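PDB 3GA2: endonuclease V from Bacillus subtilis, which probably repairs deaminated DNA, using magnesium to nick double-stranded DNA at the second phosphodiester bond 3' to a deoxyinosine. Local coordinates for residues 7-12 and 95-100; 73-78 and 223-228; 145-148 and 154-157. The protein carries 1 engineered substitution. All coordinates share one frame; numbering follows the deposited sequence.

Interaction 1 of 3, residues 7-12 and 95-100; sequences HKFDMK and ELPLII
F9 places its CG anti to its own carbonyl carbon and beside its backbone N (chi1 -63°), and from there the phenyl ring reaches out of the N-terminal loop ahead of helix 14-25 onto L96 and P97 in the first turn of helix 96-105. The two partners take different parts of the ring. P97 lies over one face: its CG sits 3.8 Å from the centroid of the F9 ring and only 5° off the ring normal, a nearly ideal CH-pi contact. P97 CD adds to this, 3.9 Å from F9 CE1. L96 meets the far end of the ring instead, its CB 3.5 Å from F9 CZ in an oblique approach, while L96 CD2 lies in the ring plane at the edge, 3.9 Å from F9 CE1. The side chains of F9 and L96 run at about a right angle, and the ring is thus covered on one face and bounded at its far end. An alanine in place of F9 would be likely to strip P97 CG of its aromatic partner, uncover L96 CB and take away the loop's aromatic contact with the start of this helix. Behind the contact, L96 also packs on H131 and F135 of helix 128-136, the same two residues that meet the ring of H7. No hydrogen bond or salt bridge crosses between the segments; the groups that meet, phenyl ring, leucine CB and CD2 and proline CG and CD, are all apolar. Cohesion therefore comes from dispersion and the C-H of P97 CG over the pi face, hydrophobic in character.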
ATOM      1  N   HIS A   7      -0.144 -17.557  -4.758  1.00 26.22           N
ATOM      2  CA  HIS A   7      -1.282 -18.416  -4.478  1.00 23.69           C
ATOM      3  C   HIS A   7      -2.519 -18.016  -5.267  1.00 28.42           C
ATOM      4  O   HIS A   7      -2.576 -16.946  -5.874  1.00 19.11           O
ATOM      5  CB  HIS A   7      -1.623 -18.393  -2.983  1.00 22.73           C
ATOM      6  CG  HIS A   7      -2.049 -17.050  -2.476  1.00 23.92           C
ATOM      7  ND1 HIS A   7      -1.171 -16.159  -1.894  1.00 27.90           N
ATOM      8  CD2 HIS A   7      -3.263 -16.453  -2.444  1.00 19.09           C
ATOM      9  CE1 HIS A   7      -1.826 -15.076  -1.522  1.00 12.44           C
ATOM     10  NE2 HIS A   7      -3.099 -15.227  -1.845  1.00 27.83           N
ATOM     11  N   LYS A   8      -3.521 -18.886  -5.236  1.00 33.06           N
ATOM     12  CA  LYS A   8      -4.770 -18.641  -5.939  1.00 35.16           C
ATOM     13  C   LYS A   8      -5.741 -17.931  -5.006  1.00 29.49           C
ATOM     14  O   LYS A   8      -5.494 -17.827  -3.807  1.00 28.91           O
ATOM     15  CB  LYS A   8      -5.364 -19.971  -6.405  1.00 43.29           C
ATOM     16  CG  LYS A   8      -5.676 -20.921  -5.260  1.00 52.49           C
ATOM     17  CD  LYS A   8      -5.403 -22.365  -5.633  1.00 53.87           C
ATOM     18  CE  LYS A   8      -5.528 -23.271  -4.415  1.00 52.86           C
ATOM     19  NZ  LYS A   8      -5.014 -24.644  -4.679  1.00 48.82           N
ATOM     20  N   PHE A   9      -6.843 -17.446  -5.560  1.00 28.87           N
ATOM     21  CA  PHE A   9      -7.844 -16.747  -4.766  1.00 30.71           C
ATOM     22  C   PHE A   9      -9.140 -17.546  -4.692  1.00 32.31           C
ATOM     23  O   PHE A   9     -10.199 -17.058  -5.081  1.00 39.89           O
ATOM     24  CB  PHE A   9      -8.099 -15.368  -5.375  1.00 28.00           C
ATOM     25  CG  PHE A   9      -6.891 -14.476  -5.355  1.00 30.08           C
ATOM     26  CD1 PHE A   9      -6.578 -13.729  -4.224  1.00 25.96           C
ATOM     27  CD2 PHE A   9      -6.029 -14.430  -6.444  1.00 31.52           C
ATOM     28  CE1 PHE A   9      -5.424 -12.953  -4.178  1.00 24.43           C
ATOM     29  CE2 PHE A   9      -4.875 -13.660  -6.408  1.00 31.68           C
ATOM     30  CZ  PHE A   9      -4.571 -12.921  -5.271  1.00 33.41           C
ATOM     31  N   ASP A  10      -9.053 -18.777  -4.188  1.00 37.81           N
ATOM     32  CA  ASP A  10     -10.227 -19.641  -4.069  1.00 43.28           C
ATOM     33  C   ASP A  10     -10.675 -19.832  -2.620  1.00 41.79           C
ATOM     34  O   ASP A  10     -11.504 -20.698  -2.337  1.00 44.40           O
ATOM     35  CB  ASP A  10      -9.947 -21.016  -4.679  1.00 39.17           C
ATOM     36  CG  ASP A  10      -9.538 -20.941  -6.130  1.00 49.38           C
ATOM     37  OD1 ASP A  10     -10.289 -20.357  -6.944  1.00 55.40           O
ATOM     38  OD2 ASP A  10      -8.463 -21.477  -6.466  1.00 60.37           O
HETATM   39  N   MSE A  11     -10.127 -19.033  -1.709  1.00 37.65           N
HETATM   40  CA  MSE A  11     -10.477 -19.130  -0.295  1.00 36.38           C
HETATM   41  C   MSE A  11     -11.984 -19.007  -0.071  1.00 34.96           C
HETATM   42  O   MSE A  11     -12.640 -18.171  -0.694  1.00 33.82           O
HETATM   43  CB  MSE A  11      -9.766 -18.037   0.512  1.00 35.31           C
HETATM   44  CG  MSE A  11      -8.242 -18.143   0.579  1.00 29.23           C
HETATM   45 SE   MSE A  11      -7.316 -17.750  -1.078  1.00 42.32          SE
HETATM   46  CE  MSE A  11      -6.599 -19.508  -1.429  1.00 26.09           C
ATOM     47  N   LYS A  12     -12.525 -19.833   0.824  1.00 39.32           N
ATOM     48  CA  LYS A  12     -13.955 -19.798   1.128  1.00 39.88           C
ATOM     49  C   LYS A  12     -14.199 -19.259   2.538  1.00 38.27           C
ATOM     50  O   LYS A  12     -14.504 -18.082   2.716  1.00 41.86           O
ATOM     51  CB  LYS A  12     -14.574 -21.194   1.006  1.00 41.23           C
ATOM     52  CG  LYS A  12     -13.766 -22.190   0.192  1.00 43.16           C
ATOM     53  CD  LYS A  12     -12.999 -23.130   1.110  1.00 44.01           C
ATOM     54  CE  LYS A  12     -12.103 -24.072   0.331  1.00 46.51           C
ATOM     55  NZ  LYS A  12     -11.386 -25.007   1.239  1.00 48.67           N
ATOM     56  N   GLU A  95      -8.476  -7.392  -3.153  1.00 25.41           N
ATOM     57  CA  GLU A  95      -7.851  -6.277  -3.856  1.00 22.61           C
ATOM     58  C   GLU A  95      -6.706  -6.777  -4.723  1.00 15.85           C
ATOM     59  O   GLU A  95      -6.486  -6.273  -5.817  1.00 18.61           O
ATOM     60  CB  GLU A  95      -7.307  -5.249  -2.863  1.00 21.48           C
ATOM     61  CG  GLU A  95      -8.350  -4.627  -1.966  1.00 34.43           C
ATOM     62  CD  GLU A  95      -7.761  -3.558  -1.067  1.00 38.21           C
ATOM     63  OE1 GLU A  95      -6.805  -3.865  -0.326  1.00 33.18           O
ATOM     64  OE2 GLU A  95      -8.257  -2.413  -1.101  1.00 33.68           O
ATOM     65  N   LEU A  96      -5.991  -7.778  -4.222  1.00 13.84           N
ATOM     66  CA  LEU A  96      -4.854  -8.346  -4.922  1.00 18.51           C
ATOM     67  C   LEU A  96      -5.094  -8.668  -6.395  1.00 24.63           C
ATOM     68  O   LEU A  96      -4.273  -8.323  -7.245  1.00 19.53           O
ATOM     69  CB  LEU A  96      -4.351  -9.580  -4.179  1.00 15.34           C
ATOM     70  CG  LEU A  96      -3.161  -9.344  -3.242  1.00 27.31           C
ATOM     71  CD1 LEU A  96      -3.377  -8.069  -2.444  1.00 39.68           C
ATOM     72  CD2 LEU A  96      -2.987 -10.543  -2.310  1.00 26.89           C
ATOM     73  N   PRO A  97      -6.215  -9.329  -6.722  1.00 23.89           N
ATOM     74  CA  PRO A  97      -6.479  -9.653  -8.130  1.00 28.57           C
ATOM     75  C   PRO A  97      -6.364  -8.428  -9.046  1.00 18.75           C
ATOM     76  O   PRO A  97      -5.718  -8.485 -10.092  1.00 20.60           O
ATOM     77  CB  PRO A  97      -7.889 -10.244  -8.086  1.00 27.45           C
ATOM     78  CG  PRO A  97      -7.880 -10.961  -6.755  1.00 29.68           C
ATOM     79  CD  PRO A  97      -7.244  -9.919  -5.848  1.00 26.74           C
ATOM     80  N   LEU A  98      -6.978  -7.319  -8.648  1.00 19.62           N
ATOM     81  CA  LEU A  98      -6.898  -6.100  -9.447  1.00 23.46           C
ATOM     82  C   LEU A  98      -5.489  -5.515  -9.413  1.00 21.10           C
ATOM     83  O   LEU A  98      -5.019  -4.955 -10.404  1.00 24.69           O
ATOM     84  CB  LEU A  98      -7.899  -5.054  -8.946  1.00 18.21           C
ATOM     85  CG  LEU A  98      -9.358  -5.320  -9.328  1.00 13.26           C
ATOM     86  CD1 LEU A  98     -10.272  -4.319  -8.652  1.00 15.50           C
ATOM     87  CD2 LEU A  98      -9.495  -5.241 -10.840  1.00 14.85           C
ATOM     88  N   ILE A  99      -4.818  -5.644  -8.272  1.00 13.39           N
ATOM     89  CA  ILE A  99      -3.461  -5.125  -8.126  1.00 14.38           C
ATOM     90  C   ILE A  99      -2.500  -5.876  -9.039  1.00 15.47           C
ATOM     91  O   ILE A  99      -1.681  -5.272  -9.740  1.00 14.89           O
ATOM     92  CB  ILE A  99      -2.967  -5.246  -6.672  1.00 18.30           C
ATOM     93  CG1 ILE A  99      -3.907  -4.459  -5.752  1.00 15.41           C
ATOM     94  CG2 ILE A  99      -1.529  -4.721  -6.559  1.00 11.33           C
ATOM     95  CD1 ILE A  99      -3.587  -4.583  -4.263  1.00 19.20           C
ATOM     96  N   ILE A 100      -2.616  -7.197  -9.038  1.00 14.86           N
ATOM     97  CA  ILE A 100      -1.764  -8.039  -9.860  1.00 20.85           C
ATOM     98  C   ILE A 100      -2.013  -7.761 -11.335  1.00 16.44           C
ATOM     99  O   ILE A 100      -1.074  -7.662 -12.120  1.00 19.78           O
ATOM    100  CB  ILE A 100      -2.031  -9.526  -9.580  1.00 21.50           C
ATOM    101  CG1 ILE A 100      -1.908  -9.797  -8.082  1.00 23.05           C
ATOM    102  CG2 ILE A 100      -1.052 -10.386 -10.366  1.00 25.90           C
ATOM    103  CD1 ILE A 100      -0.599  -9.334  -7.489  1.00 36.12           C
TER

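Interaction 2 of 3, residues 73-78 and 223-228; sequences IEKVHS and DLETHV
The carboxylate of E225 receives the K75 ammonium from above its plane: NZ of K75 stands 3.2 Å from OE2 of E225, and the bond is tilted 47° out of that plane. The grip is one-sided, since E225 OE1 is 4.1 Å from K75 NZ. Within the helix, away from the strand, the H227 ring carries the carbonyl O of D223 over one face, 3.3 Å above the plane of the ring and offset toward its rim. That same D223 O accepts two bonds within the helix, from H227 N and from the hydroxyl of T226, whose OG1 lies 2.6 Å away; both donors come from the same face of the carbonyl plane.

Between strand and helix the contact is this single salt bridge. K75 bends at chi3 (-65°) and E225 at chi2 (75°), and the two chains meet at about a right angle, joined at their charged ends; of the lysine's aliphatic part, CD and CE come no closer than 4.1 Å to E225 OE2. The ion pair lies at the surface, where solvent would be expected to weaken its electrostatic gain. The side chain of E225 lies about 7 Å from that of D46, a predicted magnesium ligand.

The strand, 72-81, is an outermost one of the central mixed sheet, consistent with the RNase H-like fold of the family, and a classic beta bulge at I73 and E74 opposite V64 precedes K75. Helix 217-235 packs across the same sheet, with E225 and T226 resting on C61 of strand 55-66 and H77 touching L229 and Y233 further along the helix, while S78 packs against helix 96-105.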
ATOM      1  N   ILE A  73       6.349   8.451 -15.419  1.00 13.62           N
ATOM      2  CA  ILE A  73       6.849   7.790 -16.613  1.00 17.80           C
ATOM      3  C   ILE A  73       5.895   6.737 -17.138  1.00  9.77           C
ATOM      4  O   ILE A  73       5.994   6.327 -18.291  1.00 13.60           O
ATOM      5  CB  ILE A  73       8.228   7.142 -16.364  1.00 14.61           C
ATOM      6  CG1 ILE A  73       8.136   6.123 -15.228  1.00 17.89           C
ATOM      7  CG2 ILE A  73       9.241   8.222 -16.050  1.00 12.16           C
ATOM      8  CD1 ILE A  73       9.459   5.470 -14.885  1.00 16.58           C
ATOM      9  N   GLU A  74       4.970   6.293 -16.299  1.00 15.57           N
ATOM     10  CA  GLU A  74       4.010   5.285 -16.724  1.00  7.98           C
ATOM     11  C   GLU A  74       2.774   5.244 -15.828  1.00 15.08           C
ATOM     12  O   GLU A  74       2.851   5.465 -14.617  1.00 14.93           O
ATOM     13  CB  GLU A  74       4.681   3.900 -16.761  1.00 14.74           C
ATOM     14  CG  GLU A  74       3.726   2.753 -17.101  1.00 14.58           C
ATOM     15  CD  GLU A  74       4.433   1.424 -17.320  1.00 19.89           C
ATOM     16  OE1 GLU A  74       5.322   1.065 -16.517  1.00 24.22           O
ATOM     17  OE2 GLU A  74       4.088   0.723 -18.292  1.00 18.92           O
ATOM     18  N   LYS A  75       1.629   4.968 -16.440  1.00 17.17           N
ATOM     19  CA  LYS A  75       0.377   4.867 -15.707  1.00 16.25           C
ATOM     20  C   LYS A  75      -0.430   3.705 -16.268  1.00 13.79           C
ATOM     21  O   LYS A  75      -0.562   3.557 -17.484  1.00 13.72           O
ATOM     22  CB  LYS A  75      -0.434   6.165 -15.816  1.00 21.90           C
ATOM     23  CG  LYS A  75       0.242   7.365 -15.179  1.00 28.66           C
ATOM     24  CD  LYS A  75      -0.737   8.491 -14.889  1.00 37.70           C
ATOM     25  CE  LYS A  75      -1.331   9.073 -16.153  1.00 45.11           C
ATOM     26  NZ  LYS A  75      -2.264  10.191 -15.848  1.00 47.40           N
ATOM     27  N   VAL A  76      -0.940   2.862 -15.381  1.00  8.05           N
ATOM     28  CA  VAL A  76      -1.750   1.719 -15.788  1.00 11.02           C
ATOM     29  C   VAL A  76      -2.879   1.567 -14.797  1.00  9.46           C
ATOM     30  O   VAL A  76      -2.843   2.141 -13.711  1.00 14.58           O
ATOM     31  CB  VAL A  76      -0.945   0.392 -15.787  1.00 15.99           C
ATOM     32  CG1 VAL A  76       0.147   0.437 -16.838  1.00  5.79           C
ATOM     33  CG2 VAL A  76      -0.357   0.137 -14.399  1.00 16.47           C
ATOM     34  N   HIS A  77      -3.890   0.797 -15.166  1.00  8.88           N
ATOM     35  CA  HIS A  77      -4.992   0.585 -14.255  1.00 16.07           C
ATOM     36  C   HIS A  77      -5.687  -0.722 -14.573  1.00 19.30           C
ATOM     37  O   HIS A  77      -5.553  -1.271 -15.666  1.00 19.05           O
ATOM     38  CB  HIS A  77      -5.986   1.750 -14.321  1.00  9.92           C
ATOM     39  CG  HIS A  77      -6.780   1.798 -15.586  1.00 12.22           C
ATOM     40  ND1 HIS A  77      -7.869   0.984 -15.812  1.00 13.79           N
ATOM     41  CD2 HIS A  77      -6.623   2.537 -16.707  1.00 13.18           C
ATOM     42  CE1 HIS A  77      -8.348   1.219 -17.019  1.00 17.66           C
ATOM     43  NE2 HIS A  77      -7.608   2.158 -17.585  1.00 21.47           N
ATOM     44  N   SER A  78      -6.418  -1.216 -13.588  1.00 18.11           N
ATOM     45  CA  SER A  78      -7.153  -2.453 -13.717  1.00 21.13           C
ATOM     46  C   SER A  78      -8.558  -2.128 -13.230  1.00 21.33           C
ATOM     47  O   SER A  78      -8.726  -1.326 -12.308  1.00 22.45           O
ATOM     48  CB  SER A  78      -6.507  -3.524 -12.834  1.00 22.04           C
ATOM     49  OG  SER A  78      -7.056  -4.803 -13.095  1.00 51.60           O
ATOM     50  N   ASP A 223      -3.963   7.961  -6.079  1.00 16.57           N
ATOM     51  CA  ASP A 223      -5.245   8.238  -5.446  1.00 19.04           C
ATOM     52  C   ASP A 223      -6.100   9.130  -6.352  1.00 17.94           C
ATOM     53  O   ASP A 223      -7.261   8.830  -6.614  1.00 21.15           O
ATOM     54  CB  ASP A 223      -5.010   8.908  -4.088  1.00 22.72           C
ATOM     55  CG  ASP A 223      -6.284   9.066  -3.279  1.00 31.77           C
ATOM     56  OD1 ASP A 223      -7.175   8.199  -3.384  1.00 36.26           O
ATOM     57  OD2 ASP A 223      -6.381  10.053  -2.521  1.00 35.75           O
ATOM     58  N   LEU A 224      -5.518  10.222  -6.835  1.00 22.02           N
ATOM     59  CA  LEU A 224      -6.237  11.135  -7.710  1.00 19.88           C
ATOM     60  C   LEU A 224      -6.655  10.445  -9.005  1.00 20.50           C
ATOM     61  O   LEU A 224      -7.706  10.749  -9.565  1.00 19.73           O
ATOM     62  CB  LEU A 224      -5.370  12.350  -8.042  1.00 23.45           C
ATOM     63  CG  LEU A 224      -5.026  13.318  -6.907  1.00 22.29           C
ATOM     64  CD1 LEU A 224      -4.008  14.334  -7.396  1.00 31.71           C
ATOM     65  CD2 LEU A 224      -6.286  14.022  -6.423  1.00 36.39           C
ATOM     66  N   GLU A 225      -5.837   9.515  -9.481  1.00 19.43           N
ATOM     67  CA  GLU A 225      -6.141   8.812 -10.720  1.00 17.67           C
ATOM     68  C   GLU A 225      -7.296   7.821 -10.544  1.00 22.22           C
ATOM     69  O   GLU A 225      -8.158   7.698 -11.417  1.00 15.40           O
ATOM     70  CB  GLU A 225      -4.894   8.089 -11.231  1.00 15.49           C
ATOM     71  CG  GLU A 225      -5.061   7.468 -12.600  1.00 11.21           C
ATOM     72  CD  GLU A 225      -5.045   8.487 -13.718  1.00 25.49           C
ATOM     73  OE1 GLU A 225      -5.655   8.210 -14.772  1.00 32.90           O
ATOM     74  OE2 GLU A 225      -4.414   9.557 -13.562  1.00 34.59           O
ATOM     75  N   THR A 226      -7.314   7.119  -9.414  1.00 14.40           N
ATOM     76  CA  THR A 226      -8.374   6.154  -9.133  1.00 15.39           C
ATOM     77  C   THR A 226      -9.713   6.876  -9.002  1.00 22.18           C
ATOM     78  O   THR A 226     -10.759   6.341  -9.373  1.00 20.36           O
ATOM     79  CB  THR A 226      -8.111   5.383  -7.824  1.00 20.92           C
ATOM     80  OG1 THR A 226      -8.019   6.307  -6.733  1.00 20.99           O
ATOM     81  CG2 THR A 226      -6.821   4.591  -7.917  1.00 24.06           C
ATOM     82  N   HIS A 227      -9.679   8.098  -8.483  1.00 17.97           N
ATOM     83  CA  HIS A 227     -10.901   8.874  -8.307  1.00 20.57           C
ATOM     84  C   HIS A 227     -11.460   9.380  -9.627  1.00 26.89           C
ATOM     85  O   HIS A 227     -12.670   9.332  -9.850  1.00 29.70           O
ATOM     86  CB  HIS A 227     -10.647  10.046  -7.361  1.00 29.20           C
ATOM     87  CG  HIS A 227     -10.408   9.627  -5.944  1.00 33.03           C
ATOM     88  ND1 HIS A 227      -9.907  10.483  -4.986  1.00 49.39           N
ATOM     89  CD2 HIS A 227     -10.602   8.440  -5.322  1.00 43.78           C
ATOM     90  CE1 HIS A 227      -9.804   9.841  -3.836  1.00 51.81           C
ATOM     91  NE2 HIS A 227     -10.219   8.600  -4.012  1.00 48.81           N
ATOM     92  N   VAL A 228     -10.578   9.857 -10.501  1.00 28.13           N
ATOM     93  CA  VAL A 228     -11.004  10.366 -11.798  1.00 28.87           C
ATOM     94  C   VAL A 228     -11.524   9.228 -12.678  1.00 26.83           C
ATOM     95  O   VAL A 228     -12.495   9.403 -13.409  1.00 30.06           O
ATOM     96  CB  VAL A 228      -9.852  11.110 -12.522  1.00 23.68           C
ATOM     97  CG1 VAL A 228      -8.705  10.164 -12.806  1.00 37.87           C
ATOM     98  CG2 VAL A 228     -10.364  11.727 -13.813  1.00 37.14           C
TER

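Interaction 3 of 3, residues 145-148 and 154-157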
ATOM      1  N   LYS A 145      -3.866   6.260   5.628  1.00 15.12           N
ATOM      2  CA  LYS A 145      -4.452   7.559   5.975  1.00  7.97           C
ATOM      3  C   LYS A 145      -5.166   7.508   7.319  1.00 10.93           C
ATOM      4  O   LYS A 145      -5.440   8.543   7.923  1.00 11.71           O
ATOM      5  CB  LYS A 145      -5.465   7.995   4.915  1.00  8.82           C
ATOM      6  CG  LYS A 145      -4.921   8.146   3.509  1.00 17.24           C
ATOM      7  CD  LYS A 145      -6.068   8.321   2.518  1.00 15.59           C
ATOM      8  CE  LYS A 145      -5.573   8.339   1.088  1.00 16.31           C
ATOM      9  NZ  LYS A 145      -6.692   8.473   0.120  1.00 32.03           N
ATOM     10  N   THR A 146      -5.493   6.305   7.774  1.00 14.37           N
ATOM     11  CA  THR A 146      -6.187   6.147   9.045  1.00 11.06           C
ATOM     12  C   THR A 146      -5.460   5.136   9.913  1.00 20.56           C
ATOM     13  O   THR A 146      -4.833   4.198   9.411  1.00 13.56           O
ATOM     14  CB  THR A 146      -7.634   5.666   8.846  1.00 14.59           C
ATOM     15  OG1 THR A 146      -7.628   4.355   8.270  1.00 15.84           O
ATOM     16  CG2 THR A 146      -8.391   6.617   7.926  1.00 12.78           C
ATOM     17  N   TYR A 147      -5.565   5.326  11.222  1.00 16.19           N
ATOM     18  CA  TYR A 147      -4.904   4.454  12.173  1.00 15.72           C
ATOM     19  C   TYR A 147      -5.692   3.207  12.533  1.00 19.85           C
ATOM     20  O   TYR A 147      -6.846   3.284  12.948  1.00 25.67           O
ATOM     21  CB  TYR A 147      -4.591   5.223  13.455  1.00 13.43           C
ATOM     22  CG  TYR A 147      -3.917   4.381  14.517  1.00 13.40           C
ATOM     23  CD1 TYR A 147      -2.629   3.883  14.327  1.00 15.20           C
ATOM     24  CD2 TYR A 147      -4.567   4.097  15.721  1.00 19.15           C
ATOM     25  CE1 TYR A 147      -1.997   3.127  15.313  1.00 23.55           C
ATOM     26  CE2 TYR A 147      -3.949   3.341  16.713  1.00 21.02           C
ATOM     27  CZ  TYR A 147      -2.664   2.862  16.503  1.00 24.17           C
ATOM     28  OH  TYR A 147      -2.051   2.129  17.487  1.00 25.44           O
ATOM     29  N   LEU A 148      -5.047   2.057  12.379  1.00 23.84           N
ATOM     30  CA  LEU A 148      -5.651   0.775  12.715  1.00 29.36           C
ATOM     31  C   LEU A 148      -5.212   0.431  14.139  1.00 28.07           C
ATOM     32  O   LEU A 148      -4.059   0.059  14.362  1.00 23.79           O
ATOM     33  CB  LEU A 148      -5.158  -0.300  11.745  1.00 34.90           C
ATOM     34  CG  LEU A 148      -5.727  -1.706  11.951  1.00 33.28           C
ATOM     35  CD1 LEU A 148      -7.235  -1.690  11.743  1.00 34.99           C
ATOM     36  CD2 LEU A 148      -5.066  -2.667  10.972  1.00 38.23           C
ATOM     37  N   ASP A 154      -2.731   2.554  21.472  1.00 21.38           N
ATOM     38  CA  ASP A 154      -2.885   3.836  20.813  1.00 22.90           C
ATOM     39  C   ASP A 154      -1.508   4.405  20.519  1.00 25.96           C
ATOM     40  O   ASP A 154      -0.543   4.121  21.229  1.00 27.59           O
ATOM     41  CB  ASP A 154      -3.677   4.798  21.696  1.00 41.83           C
ATOM     42  CG  ASP A 154      -3.899   6.141  21.034  1.00 57.96           C
ATOM     43  OD1 ASP A 154      -4.409   6.169  19.891  1.00 56.59           O
ATOM     44  OD2 ASP A 154      -3.568   7.171  21.657  1.00 71.08           O
ATOM     45  N   PHE A 155      -1.419   5.207  19.467  1.00 19.03           N
ATOM     46  CA  PHE A 155      -0.148   5.795  19.084  1.00 24.01           C
ATOM     47  C   PHE A 155       0.074   7.132  19.769  1.00 24.06           C
ATOM     48  O   PHE A 155      -0.860   7.735  20.303  1.00 23.82           O
ATOM     49  CB  PHE A 155      -0.095   5.974  17.565  1.00 17.45           C
ATOM     50  CG  PHE A 155      -1.047   7.009  17.040  1.00 18.28           C
ATOM     51  CD1 PHE A 155      -0.670   8.346  16.976  1.00 13.51           C
ATOM     52  CD2 PHE A 155      -2.320   6.647  16.606  1.00 15.58           C
ATOM     53  CE1 PHE A 155      -1.543   9.308  16.488  1.00 20.27           C
ATOM     54  CE2 PHE A 155      -3.204   7.604  16.115  1.00 18.18           C
ATOM     55  CZ  PHE A 155      -2.815   8.939  16.055  1.00 17.76           C
ATOM     56  N   VAL A 156       1.323   7.581  19.762  1.00 23.27           N
ATOM     57  CA  VAL A 156       1.681   8.861  20.352  1.00 21.50           C
ATOM     58  C   VAL A 156       1.690   9.869  19.218  1.00 17.80           C
ATOM     59  O   VAL A 156       2.317   9.642  18.185  1.00 14.98           O
ATOM     60  CB  VAL A 156       3.079   8.818  21.000  1.00 24.77           C
ATOM     61  CG1 VAL A 156       3.472  10.209  21.475  1.00 23.97           C
ATOM     62  CG2 VAL A 156       3.081   7.846  22.166  1.00 18.98           C
ATOM     63  N   THR A 157       0.980  10.974  19.403  1.00 17.26           N
ATOM     64  CA  THR A 157       0.929  11.998  18.372  1.00 21.60           C
ATOM     65  C   THR A 157       2.331  12.533  18.122  1.00 22.61           C
ATOM     66  O   THR A 157       3.022  12.945  19.050  1.00 22.27           O
ATOM     67  CB  THR A 157       0.017  13.160  18.780  1.00 23.06           C
ATOM     68  OG1 THR A 157      -1.311  12.670  19.000  1.00 30.39           O
ATOM     69  CG2 THR A 157      -0.011  14.216  17.684  1.00 25.88           C
TER
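Y147 and F155 form the tight part of this contact, an edge-to-face aromatic pair whose centroids are 4.7 Å apart and whose planes stand at 69°. F155 presents its edge: CD2 is poised over the centre of the Y147 ring, 3.3 Å above the plane, and comes within 3.5 Å of Y147 CG. Its neighbour CE2 continues toward the base of the tyrosine, 3.8 Å from Y147 CB. Y147 extends toward this edge with CG anti to its backbone N (chi1 179°), and the two side chains slide past each other in opposite directions.

D154 makes the looser, more solvent-exposed side. Its CB points away from Y147, and its OD1 comes no nearer than 4.3 Å to Y147 CE2, with no bond between them. The phenol oxygen instead hydrogen-bonds the carbonyl O of C153, just before D154, which fixes the polar end of the ring.

Both segments belong to the loop between strands 140-144 and 165-170, so the aromatic pair folds this connection back on itself. It rests on the sheet: both rings touch I168 of strand 165-170 and meet F189 of strand 188-194.

From the N terminus, interaction 1 closes the first long loop, fastening residues 7-12, ahead of helix 14-25, to the start of helix 96-105. Interaction 2 opens inside that loop, at strand 72-81, and closes only at helix 217-235, so the two cross along the chain. They also touch, the backbone O of L98 packing against CB of S78. Interaction 3 closes a short loop between strands 140-144 and 165-170; it follows interaction 1 in series and is nested inside interaction 2, to which a salt bridge from K145 to D223 joins it. Together they tie the N-terminal loop, an outer strand, the C-terminal helix and a surface loop around the central sheet.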